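Long-range contact in HD domain-containing protein (Aquifex aeolicus, PDB 2HEK), which binds zinc and GDP at well-separated sites and probably acts as a dGTPase-like nucleotide hydrolase of the HD-domain family: residues L39-F44 / R276-K281. Residues are numbered along the deposited sequence; the frame is centred on the assembly and turned at random.
With GDP (guanosine-5'-diphosphate), chain G.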
ATOM      1  N   LEU A  39     -17.820   4.435  20.882  1.00 29.45           N
ATOM      2  CA  LEU A  39     -17.653   3.065  21.389  1.00 27.33           C
ATOM      3  C   LEU A  39     -17.355   2.042  20.312  1.00 25.17           C
ATOM      4  O   LEU A  39     -17.314   0.869  20.615  1.00 29.25           O
ATOM      5  CB  LEU A  39     -18.934   2.597  22.139  1.00 29.33           C
ATOM      6  CG  LEU A  39     -19.280   3.379  23.407  1.00 31.96           C
ATOM      7  CD1 LEU A  39     -20.682   3.008  23.894  1.00 35.18           C
ATOM      8  CD2 LEU A  39     -18.248   3.135  24.506  1.00 31.54           C
ATOM      9  N   ALA A  40     -17.155   2.458  19.059  1.00 23.86           N
ATOM     10  CA  ALA A  40     -16.899   1.484  18.018  1.00 23.36           C
ATOM     11  C   ALA A  40     -15.678   0.605  18.334  1.00 25.63           C
ATOM     12  O   ALA A  40     -15.572  -0.496  17.810  1.00 26.82           O
ATOM     13  CB  ALA A  40     -16.702   2.180  16.654  1.00 25.79           C
ATOM     14  N   TYR A  41     -14.761   1.067  19.187  1.00 26.87           N
ATOM     15  CA  TYR A  41     -13.533   0.285  19.450  1.00 28.47           C
ATOM     16  C   TYR A  41     -13.877  -1.009  20.192  1.00 27.69           C
ATOM     17  O   TYR A  41     -13.063  -1.939  20.249  1.00 27.32           O
ATOM     18  CB  TYR A  41     -12.508   1.103  20.247  1.00 27.60           C
ATOM     19  CG  TYR A  41     -12.948   1.358  21.683  1.00 30.24           C
ATOM     20  CD1 TYR A  41     -12.473   0.575  22.721  1.00 31.59           C
ATOM     21  CD2 TYR A  41     -13.853   2.358  21.994  1.00 30.72           C
ATOM     22  CE1 TYR A  41     -12.873   0.791  24.041  1.00 32.73           C
ATOM     23  CE2 TYR A  41     -14.265   2.574  23.302  1.00 31.69           C
ATOM     24  CZ  TYR A  41     -13.779   1.779  24.313  1.00 32.58           C
ATOM     25  OH  TYR A  41     -14.166   1.989  25.618  1.00 34.95           O
ATOM     26  N   LEU A  42     -15.102  -1.082  20.725  1.00 24.70           N
ATOM     27  CA  LEU A  42     -15.553  -2.310  21.392  1.00 26.64           C
ATOM     28  C   LEU A  42     -15.890  -3.405  20.369  1.00 27.06           C
ATOM     29  O   LEU A  42     -16.094  -4.567  20.738  1.00 28.90           O
ATOM     30  CB  LEU A  42     -16.778  -2.031  22.274  1.00 26.00           C
ATOM     31  CG  LEU A  42     -16.481  -1.172  23.512  1.00 27.92           C
ATOM     32  CD1 LEU A  42     -17.812  -0.918  24.283  1.00 28.35           C
ATOM     33  CD2 LEU A  42     -15.430  -1.826  24.448  1.00 28.28           C
ATOM     34  N   VAL A  43     -15.948  -3.036  19.094  1.00 24.45           N
ATOM     35  CA  VAL A  43     -16.216  -3.981  18.005  1.00 23.92           C
ATOM     36  C   VAL A  43     -15.006  -4.026  17.029  1.00 25.56           C
ATOM     37  O   VAL A  43     -14.579  -5.112  16.592  1.00 28.08           O
ATOM     38  CB  VAL A  43     -17.487  -3.545  17.208  1.00 24.89           C
ATOM     39  CG1 VAL A  43     -17.744  -4.467  16.001  1.00 24.97           C
ATOM     40  CG2 VAL A  43     -18.708  -3.513  18.102  1.00 26.84           C
ATOM     41  N   PHE A  44     -14.479  -2.848  16.689  1.00 24.84           N
ATOM     42  CA  PHE A  44     -13.288  -2.690  15.795  1.00 24.78           C
ATOM     43  C   PHE A  44     -12.154  -2.204  16.686  1.00 23.24           C
ATOM     44  O   PHE A  44     -12.064  -1.009  16.949  1.00 24.21           O
ATOM     45  CB  PHE A  44     -13.547  -1.638  14.684  1.00 25.18           C
ATOM     46  CG  PHE A  44     -14.588  -2.073  13.693  1.00 26.76           C
ATOM     47  CD1 PHE A  44     -15.958  -1.811  13.916  1.00 26.35           C
ATOM     48  CD2 PHE A  44     -14.211  -2.794  12.542  1.00 24.70           C
ATOM     49  CE1 PHE A  44     -16.942  -2.285  13.003  1.00 25.30           C
ATOM     50  CE2 PHE A  44     -15.205  -3.260  11.621  1.00 29.09           C
ATOM     51  CZ  PHE A  44     -16.542  -2.983  11.850  1.00 27.86           C
ATOM     52  N   ARG A 276     -24.218  -3.559  30.160  1.00 35.59           N
ATOM     53  CA  ARG A 276     -24.663  -3.592  28.750  1.00 38.18           C
ATOM     54  C   ARG A 276     -23.610  -3.031  27.798  1.00 39.07           C
ATOM     55  O   ARG A 276     -23.493  -3.468  26.641  1.00 38.95           O
ATOM     56  CB  ARG A 276     -25.947  -2.766  28.599  1.00 39.26           C
ATOM     57  CG  ARG A 276     -27.161  -3.466  29.208  1.00 41.51           C
ATOM     58  CD  ARG A 276     -28.367  -2.533  29.334  1.00 44.16           C
ATOM     59  NE  ARG A 276     -29.519  -3.271  29.867  1.00 49.26           N
ATOM     60  CZ  ARG A 276     -30.780  -2.846  29.883  1.00 48.72           C
ATOM     61  NH1 ARG A 276     -31.109  -1.664  29.378  1.00 47.98           N
ATOM     62  NH2 ARG A 276     -31.724  -3.624  30.411  1.00 52.68           N
ATOM     63  N   ILE A 277     -22.867  -2.039  28.282  1.00 38.75           N
ATOM     64  CA  ILE A 277     -21.891  -1.358  27.431  1.00 39.18           C
ATOM     65  C   ILE A 277     -20.495  -1.973  27.551  1.00 40.33           C
ATOM     66  O   ILE A 277     -19.846  -2.199  26.541  1.00 35.50           O
ATOM     67  CB  ILE A 277     -21.794   0.125  27.740  1.00 38.13           C
ATOM     68  CG1 ILE A 277     -23.132   0.825  27.465  1.00 38.94           C
ATOM     69  CG2 ILE A 277     -20.657   0.770  26.876  1.00 38.28           C
ATOM     70  CD1 ILE A 277     -23.245   2.204  28.092  1.00 39.62           C
ATOM     71  N   PHE A 278     -20.053  -2.244  28.784  1.00 41.63           N
ATOM     72  CA  PHE A 278     -18.656  -2.616  29.026  1.00 42.63           C
ATOM     73  C   PHE A 278     -18.393  -4.065  29.426  1.00 44.89           C
ATOM     74  O   PHE A 278     -17.242  -4.515  29.378  1.00 46.84           O
ATOM     75  CB  PHE A 278     -18.036  -1.658  30.040  1.00 41.24           C
ATOM     76  CG  PHE A 278     -17.787  -0.289  29.490  1.00 41.38           C
ATOM     77  CD1 PHE A 278     -18.401   0.814  30.049  1.00 40.54           C
ATOM     78  CD2 PHE A 278     -16.949  -0.108  28.375  1.00 40.55           C
ATOM     79  CE1 PHE A 278     -18.175   2.084  29.546  1.00 42.86           C
ATOM     80  CE2 PHE A 278     -16.729   1.141  27.855  1.00 39.88           C
ATOM     81  CZ  PHE A 278     -17.338   2.253  28.445  1.00 43.08           C
ATOM     82  N   GLN A 279     -19.432  -4.809  29.788  1.00 43.22           N
ATOM     83  CA  GLN A 279     -19.256  -6.217  30.159  1.00 45.93           C
ATOM     84  C   GLN A 279     -19.843  -7.202  29.162  1.00 45.72           C
ATOM     85  O   GLN A 279     -20.242  -8.301  29.522  1.00 45.86           O
ATOM     86  CB  GLN A 279     -19.924  -6.505  31.497  1.00 51.23           C
ATOM     87  CG  GLN A 279     -19.202  -5.932  32.715  1.00 53.68           C
ATOM     88  CD  GLN A 279     -19.713  -6.519  34.019  1.00 60.82           C
ATOM     89  OE1 GLN A 279     -20.603  -7.378  34.017  1.00 60.21           O
ATOM     90  NE2 GLN A 279     -19.300  -6.218  35.234  1.00 59.87           N
ATOM     91  N   ARG A 280     -19.956  -6.805  27.905  1.00 41.47           N
ATOM     92  CA  ARG A 280     -20.477  -7.630  26.796  1.00 40.05           C
ATOM     93  C   ARG A 280     -21.864  -8.227  27.044  1.00 42.19           C
ATOM     94  O   ARG A 280     -22.155  -9.319  26.585  1.00 46.14           O
ATOM     95  CB  ARG A 280     -19.458  -8.725  26.458  1.00 38.04           C
ATOM     96  CG  ARG A 280     -19.167  -8.873  24.947  1.00 38.38           C
ATOM     97  CD  ARG A 280     -18.078  -7.947  24.414  1.00 36.67           C
ATOM     98  NE  ARG A 280     -18.111  -7.810  22.961  1.00 33.66           N
ATOM     99  CZ  ARG A 280     -17.700  -6.731  22.304  1.00 33.17           C
ATOM    100  NH1 ARG A 280     -17.223  -5.691  22.970  1.00 30.03           N
ATOM    101  NH2 ARG A 280     -17.767  -6.697  20.981  1.00 32.14           N
ATOM    102  N   LYS A 281     -22.722  -7.469  27.717  1.00 40.48           N
ATOM    103  CA  LYS A 281     -24.094  -7.894  28.014  1.00 43.70           C
ATOM    104  C   LYS A 281     -25.099  -7.033  27.229  1.00 43.41           C
ATOM    105  O   LYS A 281     -26.238  -6.879  27.660  1.00 42.70           O
ATOM    106  CB  LYS A 281     -24.373  -7.826  29.519  1.00 43.80           C
ATOM    107  CG  LYS A 281     -23.502  -8.727  30.379  1.00 45.79           C
ATOM    108  CD  LYS A 281     -23.996  -8.765  31.818  1.00 49.48           C
ATOM    109  CE  LYS A 281     -23.058  -9.535  32.732  1.00 55.47           C
ATOM    110  NZ  LYS A 281     -23.034  -8.960  34.106  1.00 59.64           N
TER
HETATM  111  PB  GDP G 401     -22.109 -11.063  18.790  1.00 69.84           P
HETATM  112  O1B GDP G 401     -22.599 -10.637  17.411  1.00 66.69           O
HETATM  113  O2B GDP G 401     -23.252 -11.626  19.628  1.00 71.52           O
HETATM  114  O3B GDP G 401     -21.034 -12.138  18.644  1.00 72.92           O
HETATM  115  O3A GDP G 401     -21.531  -9.774  19.581  1.00 58.55           O
HETATM  116  PA  GDP G 401     -20.146  -9.715  20.403  1.00 50.17           P
HETATM  117  O1A GDP G 401     -19.586 -11.058  20.789  1.00 49.13           O
HETATM  118  O2A GDP G 401     -20.338  -8.868  21.634  1.00 49.74           O
HETATM  119  O5' GDP G 401     -19.092  -8.939  19.449  1.00 47.64           O
HETATM  120  C5' GDP G 401     -19.170  -8.871  18.033  1.00 46.06           C
HETATM  121  C4' GDP G 401     -17.822  -8.493  17.405  1.00 43.38           C
HETATM  122  O4' GDP G 401     -16.963  -7.695  18.243  1.00 38.53           O
HETATM  123  C3' GDP G 401     -17.015  -9.707  17.028  1.00 45.02           C
HETATM  124  O3' GDP G 401     -16.611  -9.449  15.651  1.00 49.72           O
HETATM  125  C2' GDP G 401     -15.785  -9.570  17.874  1.00 42.35           C
HETATM  126  O2' GDP G 401     -14.727 -10.067  17.091  1.00 52.07           O
HETATM  127  C1' GDP G 401     -15.607  -8.087  18.067  1.00 36.11           C
HETATM  128  N9  GDP G 401     -14.947  -7.727  19.341  1.00 33.75           N
HETATM  129  C8  GDP G 401     -14.117  -6.689  19.540  1.00 33.81           C
HETATM  130  N7  GDP G 401     -13.735  -6.605  20.830  1.00 33.42           N
HETATM  131  C5  GDP G 401     -14.329  -7.621  21.477  1.00 34.28           C
HETATM  132  C6  GDP G 401     -14.336  -8.129  22.861  1.00 33.89           C
HETATM  133  O6  GDP G 401     -13.678  -7.523  23.695  1.00 32.53           O
HETATM  134  N1  GDP G 401     -15.106  -9.185  23.182  1.00 34.89           N
HETATM  135  C2  GDP G 401     -15.842  -9.835  22.256  1.00 35.62           C
HETATM  136  N2  GDP G 401     -16.583 -10.920  22.661  1.00 35.67           N
HETATM  137  N3  GDP G 401     -15.872  -9.418  20.947  1.00 32.98           N
HETATM  138  C4  GDP G 401     -15.149  -8.349  20.521  1.00 34.11           C
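Arg280 reaches across to the backbone of Leu42 and grips one atom with two nitrogens: NH1 and NH2 each donate to Leu42 O, NH1 at 2.7 Å. Both come from the same face of the carbonyl plane, and their N-H...O angles, near 135°, are bent as expected when a guanidinium straddles a single acceptor. The same group serves the nucleotide. NH2 also donates to GDP O5' in a nearly straight bond of 3.0 Å (172°), while NE makes a weak one to the alpha-phosphate oxygen O2A. A bend at chi2 (86°) turns the arginine chain so that one guanidinium face lies against the guanine, with GDP C4 about 3.1 Å above the guanidinium plane, offset toward its rim.

Beside this polar layer the contact is mainly apolar. Leu39 CD1 meets Ile277 CG2 at 3.7 Å, their side chains crossing nearly at right angles. Leu42 CD1 abuts the carbonyl of Ile277, 3.3 Å from its O, and packs more loosely on Ile277 CG2. Leu39 CD2 touches Phe278 CZ, and Tyr41 OH comes to the ring edge at CE2 (3.5 Å); that hydroxyl is hydrogen-bonded to Tyr33 of the second subunit. Leu229 and Leu233 of helix 224-240 back Leu42 and Leu39, and Leu264 of helix 257-266 backs Ile277 and Phe278.

Shortening Arg280 to an alanine would probably leave Leu42 O without either of these donors and the guanine without its flat cationic cover. His282 and, from the second subunit, Asp24 and Lys3 also bind this GDP. Since one guanidinium, in the loop just after helix 271-278, holds carbonyl, nucleotide and base, GDP binding is likely to be coupled to how the 39-44 turn is held.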